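Local coordinates for protein putative sugar isomerase (Parabacteroides distasonis, PDB 3LMZ) that is a putative sugar isomerase, probably acting on a carbohydrate substrate through a barrel domain like that of xylose isomerase, at residues 16-21 and 214-219. Sequence-based numbering, arbitrary orientation.
Sequences NPFHLG and ALIRMM
A Met-aromatic contact joins F18 and M219 where the loop leading into strand 19-22 of the TIM barrel packs against helix 212-221. M219 is a selenomethionine. Its SE lies 4.5 Å from the centre of the F18 ring and 39° off the ring normal, an oblique approach. The M219 side chain bends at its last torsion, which brings CE to within 3.5 Å of F18 CD2. I216 meets the far end of the same ring. Its CD1 sits 3.2 Å from F18 CE2, a tight contact, and the two side chains cross at about a right angle. F18 CG stands between its own backbone N and carbonyl carbon (chi1 73°), and with this torsion CD2 and CE2 come to the M219 and I216 side chains. Beside it, P17 CG rests 3.6 Å from the carbonyl O of M219. No direct hydrogen bond links 16-21 to 214-219. A water in the plane of the F18 ring, at its edge, bridges them instead: it donates to N16 OD1 at 3.0 Å and to the backbone O of I216 at 2.9 Å. N16 OD1 also accepts a hydrogen bond from R220 NE, and N16 ND2 bonds to the backbone O of S254. Cutting F18 back to an alanine is likely to leave I216 CD1 and M219 CE without their aromatic partner and open a gap between the helix and the loop before strand 19-22. Helix 240-256 covers F18 and I216 through S254. C228 touches both F18 and M219 from strand 227-230, parallel to strand 19-22. L178 of helix 174-181 also packs on M219.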
loop_
_atom_site.group_PDB
_atom_site.type_symbol
_atom_site.label_atom_id
_atom_site.label_comp_id
_atom_site.label_asym_id
_atom_site.label_seq_id
_atom_site.Cartn_x
_atom_site.Cartn_y
_atom_site.Cartn_z
ATOM N N ASN A 16 13.707 2.535 -12.725
ATOM C CA ASN A 16 13.005 1.491 -13.474
ATOM C C ASN A 16 12.584 2.021 -14.820
ATOM O O ASN A 16 12.283 3.191 -14.969
ATOM C CB ASN A 16 11.742 1.060 -12.715
ATOM C CG ASN A 16 12.071 0.388 -11.384
ATOM O OD1 ASN A 16 12.655 -0.695 -11.381
ATOM N ND2 ASN A 16 11.687 1.007 -10.250
ATOM N N PRO A 17 12.597 1.172 -15.843
ATOM C CA PRO A 17 12.258 1.630 -17.210
ATOM C C PRO A 17 10.768 1.750 -17.533
ATOM O O PRO A 17 10.389 2.357 -18.551
ATOM C CB PRO A 17 12.854 0.535 -18.084
ATOM C CG PRO A 17 12.761 -0.714 -17.250
ATOM C CD PRO A 17 13.003 -0.246 -15.798
ATOM N N PHE A 18 9.968 1.036 -16.751
ATOM C CA PHE A 18 8.538 0.982 -16.913
ATOM C C PHE A 18 7.833 2.151 -16.207
ATOM O O PHE A 18 8.410 2.822 -15.363
ATOM C CB PHE A 18 8.005 -0.382 -16.409
ATOM C CG PHE A 18 8.015 -0.494 -14.914
ATOM C CD1 PHE A 18 7.048 0.128 -14.147
ATOM C CD2 PHE A 18 9.005 -1.163 -14.278
ATOM C CE1 PHE A 18 7.075 0.081 -12.766
ATOM C CE2 PHE A 18 8.993 -1.215 -12.797
ATOM C CZ PHE A 18 8.043 -0.604 -12.129
ATOM N N HIS A 19 6.558 2.326 -16.523
ATOM C CA HIS A 19 5.720 3.356 -15.924
ATOM C C HIS A 19 4.523 2.693 -15.220
ATOM O O HIS A 19 3.855 1.823 -15.770
ATOM C CB HIS A 19 5.212 4.270 -16.999
ATOM C CG HIS A 19 6.288 4.811 -17.878
ATOM N ND1 HIS A 19 7.062 5.878 -17.492
ATOM C CD2 HIS A 19 6.752 4.411 -19.092
ATOM C CE1 HIS A 19 7.933 6.139 -18.452
ATOM N NE2 HIS A 19 7.776 5.260 -19.425
ATOM N N LEU A 20 4.220 3.124 -14.005
ATOM C CA LEU A 20 3.086 2.657 -13.241
ATOM C C LEU A 20 1.790 3.313 -13.741
ATOM O O LEU A 20 1.675 4.545 -13.843
ATOM C CB LEU A 20 3.288 2.997 -11.756
ATOM C CG LEU A 20 2.197 2.535 -10.790
ATOM C CD1 LEU A 20 1.936 1.021 -10.854
ATOM C CD2 LEU A 20 2.550 2.866 -9.326
ATOM N N GLY A 21 0.792 2.471 -14.009
ATOM C CA GLY A 21 -0.520 2.968 -14.422
ATOM C C GLY A 21 -1.651 2.199 -13.792
ATOM O O GLY A 21 -1.454 1.332 -12.925
ATOM N N ALA A 214 11.209 -10.493 -8.894
ATOM C CA ALA A 214 11.711 -11.104 -10.099
ATOM C C ALA A 214 11.210 -10.398 -11.367
ATOM O O ALA A 214 11.966 -10.236 -12.347
ATOM C CB ALA A 214 11.392 -12.620 -10.115
ATOM N N LEU A 215 9.949 -9.999 -11.322
ATOM C CA LEU A 215 9.315 -9.293 -12.418
ATOM C C LEU A 215 10.043 -7.947 -12.639
ATOM O O LEU A 215 10.423 -7.590 -13.760
ATOM C CB LEU A 215 7.814 -9.147 -12.135
ATOM C CG LEU A 215 6.983 -8.540 -13.236
ATOM C CD1 LEU A 215 6.882 -9.515 -14.475
ATOM C CD2 LEU A 215 5.563 -8.058 -12.779
ATOM N N ILE A 216 10.277 -7.232 -11.559
ATOM C CA ILE A 216 10.964 -5.942 -11.650
ATOM C C ILE A 216 12.396 -6.085 -12.184
ATOM O O ILE A 216 12.813 -5.345 -13.074
ATOM C CB ILE A 216 10.994 -5.290 -10.285
ATOM C CG1 ILE A 216 9.584 -4.795 -9.951
ATOM C CG2 ILE A 216 12.100 -4.209 -10.175
ATOM C CD1 ILE A 216 9.189 -3.566 -10.592
ATOM N N ARG A 217 13.135 -7.087 -11.704
ATOM C CA ARG A 217 14.461 -7.304 -12.217
ATOM C C ARG A 217 14.427 -7.657 -13.695
ATOM O O ARG A 217 15.285 -7.221 -14.468
ATOM C CB ARG A 217 15.177 -8.406 -11.426
ATOM C CG ARG A 217 15.613 -8.016 -10.051
ATOM C CD ARG A 217 16.406 -9.157 -9.385
ATOM N NE ARG A 217 16.253 -9.029 -7.949
ATOM C CZ ARG A 217 15.452 -9.783 -7.192
ATOM N NH1 ARG A 217 14.773 -10.833 -7.689
ATOM N NH2 ARG A 217 15.402 -9.529 -5.897
HETATM N N MSE A 218 13.446 -8.461 -14.099
HETATM C CA MSE A 218 13.351 -8.866 -15.487
HETATM C C MSE A 218 12.991 -7.716 -16.415
HETATM O O MSE A 218 13.463 -7.631 -17.569
HETATM C CB MSE A 218 12.366 -10.042 -15.680
HETATM C CG MSE A 218 12.393 -10.614 -17.093
HETATM SE SE MSE A 218 14.114 -11.210 -17.720
HETATM C CE MSE A 218 14.385 -12.697 -16.505
HETATM N N MSE A 219 12.162 -6.818 -15.931
HETATM C CA MSE A 219 11.800 -5.649 -16.746
HETATM C C MSE A 219 13.000 -4.760 -17.003
HETATM O O MSE A 219 13.129 -4.179 -18.072
HETATM C CB MSE A 219 10.629 -4.851 -16.158
HETATM C CG MSE A 219 9.289 -5.603 -16.189
HETATM SE SE MSE A 219 7.765 -4.555 -15.634
HETATM C CE MSE A 219 8.198 -4.570 -13.748
HETATM O O HOH W 1 11.642 -2.758 -13.358
#